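Local coordinates for protein Adenylate/guanylate cyclase/hydrolase, alpha/beta fold family (Ruegeria pomeroyi, PDB 3MR7) that probably acts as an adenylate cyclase, this chain being the nucleotide cyclase catalytic domain of a longer protein that also carries an alpha/beta-hydrolase domain, at residues Phe150-Leu155 with Arg166-Val171; Leu7-Ala12 with Ile100-Ile105. One frame throughout, in Å; residues are numbered along the deposited sequence.

Interaction 1 (Phe150-Leu155 with Arg166-Val171); sequences FTDLGL and RVWQWV
Arg166 opens the pairing by turning NE to Asp152 in a salt bridge, tentative because the arginine was modelled in two conformers. In the conformer described, NE is 3.0 Å from OD2 of Asp152, reaching its syn side, while carboxylate and guanidinium planes stand 74° apart. CD2 of Leu155 lies over one face of the guanidinium. The other carboxylate oxygen, Asp152 OD1, accepts the backbone N of Gly154, forming an Asx turn that fixes the acid. The backbone of Val167 bonds two successive residues of the turn: its N donates to Gly154 O at 2.9 Å, and its carbonyl receives Leu153 N, though that oxygen is less surely placed. Trp168 lays its six-membered ring under Asp152, whose CB sits 3.9 Å from the ring centroid in a CH-pi contact. Beyond the segments, the same indole bonds Asp136 through NE1 and stacks on His139. Gln169 makes the paired backbone bonds with Thr151, N to Thr151 O at 3.0 Å and O from Thr151 N at 2.9 Å, and its CB packs on CD2 of Leu153. Trp170 CB then covers one face of the Phe150 ring, 3.6 Å from the centroid; with CG anti to the backbone N (chi1 168°), its indole swings off to helix 67-84, where it touches Leu75 and Gln78. Between the Asp152-Trp168 and Leu155-Arg166 pairs the register slips by one residue. The arrangement is an antiparallel beta hairpin, strands 151-158 and 161-170, interrupted by a beta bulge, whose strand 161-170 joins it to strand 132-135 of the cyclase domain.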
loop_
_atom_site.group_PDB
_atom_site.type_symbol
_atom_site.label_atom_id
_atom_site.label_comp_id
_atom_site.label_asym_id
_atom_site.label_seq_id
_atom_site.Cartn_x
_atom_site.Cartn_y
_atom_site.Cartn_z
ATOM N N PHE A 150 8.170 19.019 -4.937
ATOM C CA PHE A 150 8.318 17.582 -4.819
ATOM C C PHE A 150 9.652 17.259 -4.217
ATOM O O PHE A 150 10.582 18.028 -4.341
ATOM C CB PHE A 150 8.221 16.914 -6.187
ATOM C CG PHE A 150 6.834 16.819 -6.685
ATOM C CD1 PHE A 150 6.171 15.613 -6.674
ATOM C CD2 PHE A 150 6.164 17.958 -7.092
ATOM C CE1 PHE A 150 4.876 15.529 -7.109
ATOM C CE2 PHE A 150 4.881 17.886 -7.513
ATOM C CZ PHE A 150 4.220 16.664 -7.524
ATOM N N THR A 151 9.731 16.091 -3.601
ATOM C CA THR A 151 10.918 15.629 -2.954
ATOM C C THR A 151 11.354 14.275 -3.494
ATOM O O THR A 151 10.569 13.338 -3.498
ATOM C CB THR A 151 10.588 15.388 -1.523
ATOM O OG1 THR A 151 10.196 16.628 -0.946
ATOM C CG2 THR A 151 11.791 14.806 -0.802
ATOM N N ASP A 152 12.609 14.181 -3.922
ATOM C CA ASP A 152 13.188 12.937 -4.381
ATOM C C ASP A 152 13.001 11.892 -3.280
ATOM O O ASP A 152 13.253 12.149 -2.119
ATOM C CB ASP A 152 14.677 13.151 -4.738
ATOM C CG ASP A 152 15.345 11.923 -5.344
ATOM O OD1 ASP A 152 14.952 10.765 -5.057
ATOM O OD2 ASP A 152 16.309 12.121 -6.113
ATOM N N LEU A 153 12.538 10.712 -3.661
ATOM C CA LEU A 153 12.284 9.632 -2.724
ATOM C C LEU A 153 13.262 8.493 -2.944
ATOM O O LEU A 153 13.269 7.536 -2.200
ATOM C CB LEU A 153 10.887 9.092 -2.969
ATOM C CG LEU A 153 10.051 9.047 -1.721
ATOM C CD1 LEU A 153 10.183 10.391 -1.047
ATOM C CD2 LEU A 153 8.622 8.733 -2.082
ATOM N N GLY A 154 14.058 8.573 -3.998
ATOM C CA GLY A 154 14.971 7.503 -4.308
ATOM C C GLY A 154 14.406 6.479 -5.272
ATOM O O GLY A 154 13.432 6.732 -5.996
ATOM N N LEU A 155 15.045 5.315 -5.292
ATOM C CA LEU A 155 14.744 4.295 -6.275
ATOM C C LEU A 155 13.736 3.293 -5.765
ATOM O O LEU A 155 13.637 3.009 -4.568
ATOM C CB LEU A 155 16.018 3.590 -6.730
ATOM C CG LEU A 155 17.046 4.599 -7.260
ATOM C CD1 LEU A 155 18.280 3.877 -7.670
ATOM C CD2 LEU A 155 16.504 5.391 -8.430
ATOM N N ARG A 166 13.098 6.217 -10.232
ATOM C CA ARG A 166 13.296 7.280 -9.263
ATOM C C ARG A 166 11.946 7.963 -9.061
ATOM O O ARG A 166 11.307 8.383 -10.009
ATOM C CB ARG A 166 14.392 8.258 -9.718
ATOM C CG ARG A 166 14.543 9.505 -8.839
ATOM C CD ARG A 166 15.982 10.120 -8.849
ATOM N NE ARG A 166 16.809 9.654 -7.726
ATOM C CZ ARG A 166 17.797 8.773 -7.838
ATOM N NH1 ARG A 166 18.107 8.278 -9.029
ATOM N NH2 ARG A 166 18.485 8.392 -6.768
ATOM N N VAL A 167 11.520 8.043 -7.809
ATOM C CA VAL A 167 10.187 8.484 -7.462
ATOM C C VAL A 167 10.203 9.796 -6.680
ATOM O O VAL A 167 10.941 9.959 -5.700
ATOM C CB VAL A 167 9.480 7.361 -6.657
ATOM C CG1 VAL A 167 8.179 7.828 -6.056
ATOM C CG2 VAL A 167 9.270 6.136 -7.558
ATOM N N TRP A 168 9.386 10.736 -7.134
ATOM C CA TRP A 168 9.269 12.033 -6.487
ATOM C C TRP A 168 7.904 12.105 -5.851
ATOM O O TRP A 168 6.915 11.596 -6.399
ATOM C CB TRP A 168 9.389 13.134 -7.523
ATOM C CG TRP A 168 10.719 13.155 -8.167
ATOM C CD1 TRP A 168 11.171 12.327 -9.151
ATOM C CD2 TRP A 168 11.784 14.049 -7.871
ATOM N NE1 TRP A 168 12.453 12.648 -9.486
ATOM C CE2 TRP A 168 12.859 13.703 -8.714
ATOM C CE3 TRP A 168 11.931 15.127 -6.980
ATOM C CZ2 TRP A 168 14.080 14.387 -8.686
ATOM C CZ3 TRP A 168 13.131 15.804 -6.956
ATOM C CH2 TRP A 168 14.200 15.431 -7.796
ATOM N N GLN A 169 7.845 12.755 -4.701
ATOM C CA GLN A 169 6.609 12.827 -3.943
ATOM C C GLN A 169 6.261 14.215 -3.457
ATOM O O GLN A 169 7.110 14.998 -3.047
ATOM C CB GLN A 169 6.667 11.892 -2.734
ATOM C CG GLN A 169 5.367 11.818 -1.951
ATOM C CD GLN A 169 5.465 10.872 -0.791
ATOM O OE1 GLN A 169 6.167 11.149 0.180
ATOM N NE2 GLN A 169 4.776 9.735 -0.882
ATOM N N TRP A 170 4.976 14.496 -3.475
ATOM C CA TRP A 170 4.464 15.712 -2.918
ATOM C C TRP A 170 3.468 15.349 -1.844
ATOM O O TRP A 170 2.629 14.465 -2.024
ATOM C CB TRP A 170 3.770 16.495 -4.010
ATOM C CG TRP A 170 2.959 17.615 -3.495
ATOM C CD1 TRP A 170 3.361 18.905 -3.289
ATOM C CD2 TRP A 170 1.590 17.558 -3.129
ATOM N NE1 TRP A 170 2.319 19.653 -2.809
ATOM C CE2 TRP A 170 1.218 18.849 -2.704
ATOM C CE3 TRP A 170 0.631 16.543 -3.134
ATOM C CZ2 TRP A 170 -0.054 19.144 -2.284
ATOM C CZ3 TRP A 170 -0.608 16.831 -2.715
ATOM C CH2 TRP A 170 -0.952 18.122 -2.292
ATOM N N VAL A 171 3.579 16.009 -0.706
ATOM C CA VAL A 171 2.582 15.869 0.332
ATOM C C VAL A 171 2.004 17.222 0.580
ATOM O O VAL A 171 2.654 18.228 0.367
ATOM C CB VAL A 171 3.152 15.342 1.659
ATOM C CG1 VAL A 171 4.011 14.126 1.416
ATOM C CG2 VAL A 171 3.934 16.427 2.371
HETATM O O HOH W 1 7.276 16.530 -0.004
#

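Interaction 2 (Leu7-Ala12 with Ile100-Ile105)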
loop_
_atom_site.group_PDB
_atom_site.type_symbol
_atom_site.label_atom_id
_atom_site.label_comp_id
_atom_site.label_asym_id
_atom_site.label_seq_id
_atom_site.Cartn_x
_atom_site.Cartn_y
_atom_site.Cartn_z
ATOM N N LEU A 7 2.161 7.525 -26.443
ATOM C CA LEU A 7 2.798 8.073 -25.262
ATOM C C LEU A 7 1.681 8.652 -24.359
ATOM O O LEU A 7 0.890 9.483 -24.791
ATOM C CB LEU A 7 3.765 9.146 -25.756
ATOM C CG LEU A 7 4.907 9.745 -24.977
ATOM C CD1 LEU A 7 5.655 8.696 -24.190
ATOM C CD2 LEU A 7 5.795 10.380 -26.010
ATOM N N CYS A 8 1.577 8.199 -23.115
ATOM C CA CYS A 8 0.423 8.607 -22.316
ATOM C C CYS A 8 0.766 8.927 -20.894
ATOM O O CYS A 8 1.712 8.398 -20.341
ATOM C CB CYS A 8 -0.665 7.522 -22.318
ATOM S SG CYS A 8 -2.170 7.985 -23.187
ATOM N N ALA A 9 -0.036 9.791 -20.300
ATOM C CA ALA A 9 0.076 10.081 -18.893
ATOM C C ALA A 9 -0.929 9.196 -18.164
ATOM O O ALA A 9 -2.128 9.356 -18.310
ATOM C CB ALA A 9 -0.228 11.536 -18.649
ATOM N N ILE A 10 -0.432 8.249 -17.394
ATOM C CA ILE A 10 -1.282 7.373 -16.620
ATOM C C ILE A 10 -1.305 7.833 -15.164
ATOM O O ILE A 10 -0.278 8.226 -14.608
ATOM C CB ILE A 10 -0.772 5.936 -16.677
ATOM C CG1 ILE A 10 -0.833 5.431 -18.099
ATOM C CG2 ILE A 10 -1.602 5.035 -15.812
ATOM C CD1 ILE A 10 0.311 5.837 -18.892
ATOM N N LEU A 11 -2.495 7.760 -14.569
ATOM C CA LEU A 11 -2.758 8.140 -13.195
ATOM C C LEU A 11 -3.474 6.977 -12.502
ATOM O O LEU A 11 -4.512 6.539 -12.967
ATOM C CB LEU A 11 -3.595 9.423 -13.176
ATOM C CG LEU A 11 -4.565 9.829 -12.057
ATOM C CD1 LEU A 11 -4.548 8.959 -10.798
ATOM C CD2 LEU A 11 -4.358 11.281 -11.706
ATOM N N ALA A 12 -2.888 6.459 -11.420
ATOM C CA ALA A 12 -3.532 5.433 -10.601
ATOM C C ALA A 12 -3.875 6.008 -9.234
ATOM O O ALA A 12 -3.096 6.770 -8.663
ATOM C CB ALA A 12 -2.628 4.190 -10.452
ATOM N N ILE A 100 1.421 8.647 -10.693
ATOM C CA ILE A 100 1.318 9.135 -12.055
ATOM C C ILE A 100 2.602 8.768 -12.751
ATOM O O ILE A 100 3.648 8.920 -12.174
ATOM C CB ILE A 100 1.181 10.649 -12.078
ATOM C CG1 ILE A 100 -0.083 11.053 -11.338
ATOM C CG2 ILE A 100 1.135 11.140 -13.506
ATOM C CD1 ILE A 100 -0.299 12.506 -11.298
ATOM N N ASN A 101 2.530 8.266 -13.976
ATOM C CA ASN A 101 3.738 7.916 -14.715
ATOM C C ASN A 101 3.556 8.241 -16.191
ATOM O O ASN A 101 2.485 8.658 -16.598
ATOM C CB ASN A 101 4.070 6.442 -14.511
ATOM C CG ASN A 101 5.328 6.023 -15.241
ATOM O OD1 ASN A 101 6.288 6.784 -15.326
ATOM N ND2 ASN A 101 5.330 4.810 -15.777
ATOM N N ILE A 102 4.598 8.053 -16.990
ATOM C CA ILE A 102 4.490 8.226 -18.430
ATOM C C ILE A 102 5.205 7.114 -19.213
ATOM O O ILE A 102 6.160 6.504 -18.728
ATOM C CB ILE A 102 4.968 9.614 -18.826
ATOM C CG1 ILE A 102 3.839 10.609 -18.630
ATOM C CG2 ILE A 102 5.402 9.656 -20.269
ATOM C CD1 ILE A 102 4.336 12.018 -18.522
ATOM N N GLY A 103 4.718 6.810 -20.407
ATOM C CA GLY A 103 5.367 5.801 -21.219
ATOM C C GLY A 103 4.679 5.602 -22.551
ATOM O O GLY A 103 3.602 6.144 -22.778
ATOM N N ASP A 104 5.333 4.862 -23.445
ATOM C CA ASP A 104 4.659 4.261 -24.586
ATOM C C ASP A 104 3.873 3.059 -24.042
ATOM O O ASP A 104 4.451 2.122 -23.518
ATOM C CB ASP A 104 5.670 3.783 -25.631
ATOM C CG ASP A 104 6.358 4.930 -26.375
ATOM O OD1 ASP A 104 5.882 6.079 -26.304
ATOM O OD2 ASP A 104 7.383 4.675 -27.045
ATOM N N ILE A 105 2.554 3.101 -24.116
ATOM C CA ILE A 105 1.762 1.966 -23.684
ATOM C C ILE A 105 0.809 1.665 -24.802
ATOM O O ILE A 105 0.598 2.504 -25.658
ATOM C CB ILE A 105 0.942 2.289 -22.447
ATOM C CG1 ILE A 105 -0.322 3.031 -22.837
ATOM C CG2 ILE A 105 1.741 3.161 -21.518
ATOM C CD1 ILE A 105 -0.086 4.489 -22.960
#
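Ile10 and Asn101 form a hydrogen-bonded pair in the middle of an antiparallel contact between strands 4-15 and 96-107, the first and last strands of the ferredoxin-like beta-alpha-beta-beta-alpha-beta core that class III nucleotide cyclases share. Strand 59-64 flanks strand 4-15, and strand 132-135 flanks strand 96-107, so the pair lies inside the sheet. The packed part runs from Ala9 to Leu11. On one face Ala9 CB meets CG1 of Ile102 at 4.2 Å and Leu11 CD2 meets CD1 of Ile100 at 4.3 Å; Ala9, Ile100 and Ile102 also rest against helix 67-84. On the other face Ile10 and Ile105 reach tip to tip, CD1 to CG2 at 4.0 Å. Ile105 holds its CG1 between the backbone N and the carbonyl carbon (chi1 81°), which leaves CG2 beside its own N and turned to Ile10. Both isoleucines pack against helix 115-126. The buried Asn101 amide is held from two directions, OD1 by Ser135 OG and ND2 by the backbone O of Ala116, tying this strand to its neighbours.

Toward the solvent end the contact thins. Leu7 and Asp104 are exposed and form a non-hydrogen-bonded pair, with CD1 of Leu7 merely lying alongside Asp104 OD1 at 3.4 Å; the same methyl reaches CG2 of Ile102 at 4.0 Å. The backbone pairing is uneven here too: Cys8 N approaches Gly103 O nearly end-on to the carbonyl, at 2.9 Å, but the return bond, Gly103 N to Cys8 O, is weak. Deeper in the sheet neither bond is weak: Ile10 N donates to Asn101 O at 3.1 Å, and Asn101 N meets Ile10 O in the carbonyl plane at 2.9 Å.

How the interactions relate
Both interactions are antiparallel strand pairs of one sheet, their centres about 17 Å apart and their nearest atoms about 7 Å apart, but one is buried and the other lies at the surface. Interaction 2 is a core contact between strands 88 residues apart at their closest ends, held by backbone bonds in unbroken register and aliphatic side chains. Interaction 1 is a surface contact within a local hairpin, where aromatic rings, a carboxylate and an arginine take the place of isoleucines and a bulge breaks the register. Strand 132-135 links the two, pairing with strand 96-107 on one side and with strand 161-170 on the other. Helix 67-84 touches side chains of both contacts.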